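Local coordinates for hemolysin II regulatory protein (Bacillus cereus, PDB 2JJ7) that probably binds DNA as a dimeric transcriptional regulator of the TetR family, controlling hemolysin II, at residues Lys18-Arg23 / Gln31-Glu36; Phe142-Ile147 / Ser178-Lys183. All blocks are in the same frame, centred on the assembly; numbering follows the deposited sequence.

Contact 1 (Lys18-Arg23 / Gln31-Glu36); sequences KKFGER and QEIAKE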
# COMPACT_ATOMS: atom_id res chain seq x y z
N LYS B 18 10.71 17.37 -9.96
CA LYS B 18 10.13 18.02 -8.79
C LYS B 18 8.63 18.28 -8.94
O LYS B 18 7.84 17.92 -8.07
CB LYS B 18 10.85 19.34 -8.50
CG LYS B 18 10.37 20.00 -7.19
CD LYS B 18 10.94 21.38 -6.98
CE LYS B 18 10.38 22.00 -5.70
NZ LYS B 18 11.22 23.13 -5.21
N LYS B 19 8.26 18.88 -10.07
CA LYS B 19 6.88 19.31 -10.30
C LYS B 19 5.92 18.16 -10.58
O LYS B 19 4.85 18.09 -9.98
CB LYS B 19 6.84 20.37 -11.41
CG LYS B 19 7.31 21.75 -10.94
CD LYS B 19 6.23 22.41 -10.08
CE LYS B 19 6.77 23.52 -9.23
NZ LYS B 19 5.76 23.95 -8.22
N PHE B 20 6.31 17.25 -11.47
CA PHE B 20 5.59 15.98 -11.65
C PHE B 20 5.40 15.24 -10.33
O PHE B 20 4.32 14.70 -10.08
CB PHE B 20 6.33 15.06 -12.62
CG PHE B 20 6.11 15.38 -14.07
CD1 PHE B 20 4.82 15.55 -14.58
CD2 PHE B 20 7.19 15.48 -14.94
CE1 PHE B 20 4.62 15.84 -15.94
CE2 PHE B 20 7.00 15.77 -16.31
CZ PHE B 20 5.72 15.95 -16.80
N GLY B 21 6.44 15.19 -9.51
CA GLY B 21 6.38 14.50 -8.21
C GLY B 21 5.38 15.14 -7.24
O GLY B 21 4.74 14.45 -6.46
N GLU B 22 5.27 16.46 -7.32
CA GLU B 22 4.38 17.22 -6.46
C GLU B 22 2.91 17.09 -6.85
O GLU B 22 2.05 16.98 -5.98
CB GLU B 22 4.77 18.69 -6.44
CG GLU B 22 5.93 19.03 -5.52
CD GLU B 22 6.44 20.44 -5.73
OE1 GLU B 22 5.81 21.19 -6.50
OE2 GLU B 22 7.48 20.79 -5.13
N ARG B 23 2.63 17.10 -8.15
CA ARG B 23 1.25 17.26 -8.63
C ARG B 23 0.78 16.17 -9.58
O ARG B 23 -0.36 16.21 -10.06
CB ARG B 23 1.08 18.62 -9.30
CG ARG B 23 0.74 19.74 -8.35
CD ARG B 23 0.39 21.00 -9.11
NE ARG B 23 0.18 22.15 -8.22
CZ ARG B 23 0.28 23.42 -8.60
NH1 ARG B 23 0.59 23.73 -9.85
NH2 ARG B 23 0.08 24.39 -7.71
N GLN B 31 4.47 24.93 -18.47
CA GLN B 31 4.61 26.31 -17.97
C GLN B 31 5.16 26.38 -16.54
O GLN B 31 6.07 27.15 -16.26
CB GLN B 31 3.27 27.07 -18.08
CG GLN B 31 2.84 27.41 -19.51
CD GLN B 31 2.39 26.19 -20.33
OE1 GLN B 31 2.12 25.11 -19.78
NE2 GLN B 31 2.31 26.35 -21.65
N GLU B 32 4.60 25.55 -15.66
CA GLU B 32 5.09 25.45 -14.28
C GLU B 32 6.50 24.86 -14.18
O GLU B 32 7.29 25.26 -13.32
CB GLU B 32 4.13 24.59 -13.44
CG GLU B 32 2.70 25.07 -13.46
CD GLU B 32 1.72 23.98 -13.03
OE1 GLU B 32 2.07 23.17 -12.14
OE2 GLU B 32 0.60 23.95 -13.58
N ILE B 33 6.78 23.87 -15.03
CA ILE B 33 8.12 23.28 -15.11
C ILE B 33 9.15 24.32 -15.58
O ILE B 33 10.22 24.46 -14.97
CB ILE B 33 8.12 22.02 -16.01
CG1 ILE B 33 7.29 20.91 -15.34
CG2 ILE B 33 9.54 21.53 -16.27
CD1 ILE B 33 7.09 19.65 -16.19
N ALA B 34 8.81 25.07 -16.63
CA ALA B 34 9.69 26.13 -17.12
C ALA B 34 9.96 27.14 -16.03
O ALA B 34 11.12 27.53 -15.79
CB ALA B 34 9.10 26.80 -18.33
N LYS B 35 8.88 27.56 -15.37
CA LYS B 35 8.95 28.53 -14.29
C LYS B 35 9.85 28.05 -13.15
O LYS B 35 10.69 28.80 -12.65
CB LYS B 35 7.55 28.86 -13.77
CG LYS B 35 7.51 29.93 -12.70
CD LYS B 35 6.08 30.29 -12.31
CE LYS B 35 6.02 31.67 -11.69
NZ LYS B 35 4.62 32.16 -11.53
N GLU B 36 9.70 26.78 -12.78
CA GLU B 36 10.52 26.17 -11.73
C GLU B 36 12.00 26.10 -12.14
O GLU B 36 12.89 26.38 -11.33
CB GLU B 36 9.97 24.79 -11.33
CG GLU B 36 10.87 23.97 -10.38
CD GLU B 36 11.07 24.58 -9.00
OE1 GLU B 36 10.15 25.26 -8.49
OE2 GLU B 36 12.15 24.36 -8.41
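K18 stretches straight out from helix 5-23 with CG anti to the backbone N (chi1 -174°), and its side chain crosses that of E36 at about a right angle. Its CD lies 3.5 Å from E36 OE2, and NZ forms a salt bridge with the same oxygen at 3.6 Å. K19, whose CA is the nearest to that of I33, lays CB against I33 CG1 at 4.0 Å. Its chain then bends at chi2 (-75°) and runs past E36 CB, so that NZ bridges E22 OE1 of its own helix at 3.3 Å, on the syn side of that carboxylate. Below this charged layer, I33 CD1 sits over one face of the F20 ring in a CH-pi contact, 4.2 Å from the centroid and nearer the rim; Y55 meets F20 edge-to-face. R23 ends the row: NH1 bridges E32 OE1 at 2.8 Å in a bent, weak hydrogen bond, the guanidinium and carboxylate planes 79° apart. S29 weakly bonds the other carboxylate oxygen of E32. Charge pairs at the more exposed margin, K18 with E36 and R23 with E32, thus join helix 30-37 of the predicted helix-turn-helix to helix 5-23 over the buried F20-I33 pair.

Contact 2 (Phe142-Ile147 / Ser178-Lys183); sequences FHFFSI and SALTDK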
# COMPACT_ATOMS: atom_id res chain seq x y z
N PHE B 142 8.01 -18.31 2.16
CA PHE B 142 7.08 -17.18 2.25
C PHE B 142 5.65 -17.67 2.48
O PHE B 142 5.23 -18.70 1.93
CB PHE B 142 7.12 -16.27 1.00
CG PHE B 142 8.48 -15.63 0.72
CD1 PHE B 142 9.39 -15.36 1.75
CD2 PHE B 142 8.83 -15.29 -0.59
CE1 PHE B 142 10.64 -14.78 1.48
CE2 PHE B 142 10.08 -14.71 -0.88
CZ PHE B 142 10.98 -14.45 0.15
N HIS B 143 4.90 -16.92 3.28
CA HIS B 143 3.53 -17.28 3.63
C HIS B 143 2.64 -16.05 3.57
O HIS B 143 2.89 -15.06 4.26
CB HIS B 143 3.49 -17.91 5.01
CG HIS B 143 4.49 -19.01 5.18
ND1 HIS B 143 4.23 -20.32 4.83
CD2 HIS B 143 5.76 -18.99 5.64
CE1 HIS B 143 5.29 -21.06 5.07
NE2 HIS B 143 6.24 -20.28 5.57
N PHE B 144 1.61 -16.11 2.73
CA PHE B 144 0.71 -14.98 2.49
C PHE B 144 -0.62 -15.46 1.93
O PHE B 144 -0.66 -16.49 1.27
CB PHE B 144 1.37 -13.94 1.54
CG PHE B 144 2.02 -14.54 0.31
CD1 PHE B 144 3.41 -14.61 0.21
CD2 PHE B 144 1.24 -14.98 -0.77
CE1 PHE B 144 4.03 -15.17 -0.94
CE2 PHE B 144 1.84 -15.54 -1.93
CZ PHE B 144 3.24 -15.63 -2.01
N PHE B 145 -1.70 -14.72 2.17
CA PHE B 145 -3.03 -15.18 1.76
C PHE B 145 -3.28 -15.08 0.25
O PHE B 145 -4.03 -15.88 -0.32
CB PHE B 145 -4.17 -14.53 2.59
CG PHE B 145 -4.47 -13.08 2.25
CD1 PHE B 145 -3.69 -12.05 2.77
CD2 PHE B 145 -5.57 -12.76 1.45
CE1 PHE B 145 -3.97 -10.68 2.46
CE2 PHE B 145 -5.86 -11.42 1.15
CZ PHE B 145 -5.06 -10.37 1.66
N SER B 146 -2.63 -14.11 -0.40
CA SER B 146 -2.85 -13.84 -1.81
C SER B 146 -1.61 -13.17 -2.37
O SER B 146 -1.08 -12.24 -1.76
CB SER B 146 -4.07 -12.94 -1.99
OG SER B 146 -4.08 -12.27 -3.24
N ILE B 147 -1.16 -13.67 -3.51
CA ILE B 147 -0.00 -13.11 -4.19
C ILE B 147 -0.23 -11.65 -4.61
O ILE B 147 0.66 -10.81 -4.42
CB ILE B 147 0.48 -13.99 -5.39
CG1 ILE B 147 1.63 -13.32 -6.14
CG2 ILE B 147 -0.65 -14.28 -6.36
CD1 ILE B 147 2.95 -13.52 -5.49
N SER B 178 10.45 -10.44 7.13
CA SER B 178 9.94 -11.06 8.37
C SER B 178 8.45 -11.35 8.31
O SER B 178 8.01 -12.42 8.71
CB SER B 178 10.19 -10.16 9.56
OG SER B 178 11.53 -10.24 9.93
N ALA B 179 7.68 -10.38 7.81
CA ALA B 179 6.24 -10.52 7.69
C ALA B 179 5.88 -11.67 6.77
O ALA B 179 4.85 -12.31 6.96
CB ALA B 179 5.61 -9.21 7.21
N LEU B 180 6.73 -11.94 5.78
CA LEU B 180 6.50 -13.04 4.85
C LEU B 180 6.97 -14.42 5.37
O LEU B 180 6.38 -15.45 5.03
CB LEU B 180 7.14 -12.74 3.49
CG LEU B 180 6.60 -11.51 2.76
CD1 LEU B 180 7.52 -11.11 1.63
CD2 LEU B 180 5.19 -11.78 2.23
N THR B 181 8.01 -14.41 6.19
CA THR B 181 8.65 -15.64 6.64
C THR B 181 8.03 -16.18 7.94
O THR B 181 8.33 -17.29 8.38
CB THR B 181 10.17 -15.45 6.81
OG1 THR B 181 10.41 -14.32 7.66
CG2 THR B 181 10.83 -15.20 5.45
N ASP B 182 7.16 -15.38 8.55
CA ASP B 182 6.45 -15.80 9.74
C ASP B 182 5.43 -16.89 9.39
O ASP B 182 4.48 -16.64 8.65
CB ASP B 182 5.78 -14.59 10.41
CG ASP B 182 5.31 -14.90 11.81
OD1 ASP B 182 5.88 -15.81 12.46
OD2 ASP B 182 4.37 -14.22 12.27
N LYS B 183 5.66 -18.10 9.91
CA LYS B 183 4.84 -19.27 9.58
C LYS B 183 3.42 -19.16 10.12
O LYS B 183 3.22 -18.90 11.31
CB LYS B 183 5.50 -20.56 10.08
CG LYS B 183 6.55 -21.15 9.16
CD LYS B 183 6.77 -22.63 9.49
CE LYS B 183 7.91 -23.25 8.67
NZ LYS B 183 7.64 -23.32 7.20
O HOH W 1 9.02 -19.25 6.58
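F142 and H143 run past the last turn of helix 169-181 as extended chain, with the CA of F142 nearest that of T181. One backbone hydrogen bond joins the segments: H143 N donates to L180 O at 2.7 Å, in the carbonyl plane but bent at the hydrogen (142°). The same oxygen receives a CA-H...O contact from F142 CA at 3.3 Å, and so is held by two neighbouring residues of the loop, which leads on into helix 147-158.

L180 is the apolar centre. Its CB touches F142 CD1 at 3.9 Å, while its CD2 branch reaches F144 CD1, also at 3.9 Å, so the leucine meets both phenylalanines. T181 CG2 comes up to the edge of the F142 ring, the two side chains lying side by side; T181 OG1 turns back to I177 O. On the outer side, K183 crosses the H143 imidazole obliquely, its CG 3.7 Å from H143 NE2 and its CA over one ring face. A water in the plane of that ring lies 3.1 Å from H143 NE2 and donates to T181 O, tying the imidazole to the helix end.

L83 of helix 79-96 touches both F142 and L180, and L133 of helix 129-138 also packs on L180. The arrangement is the packing of an interhelical loop against a helix C-terminus, closing one end of the all-helical C-terminal domain of a TetR-family regulator.

In the fold
The contacts lie on opposite sides of the chain's centre, their centres about 40 Å apart, and share no helix. Contact 1 joins two helices close in sequence within the N-terminal TetR-family region, one of them in the predicted helix-turn-helix; contact 2 brings a loop to a helix end across some thirty residues of mostly helical chain. Both are partly buried and cover similar areas, but contact 1 combines side-chain salt bridges with a buried F20-I33 pair, whereas contact 2 relies on a backbone hydrogen bond, aromatic-aliphatic packing and a water bridge. Contact 2 also lies near the second subunit: D182 O bonds K162 of that chain, and A179 packs on its P161.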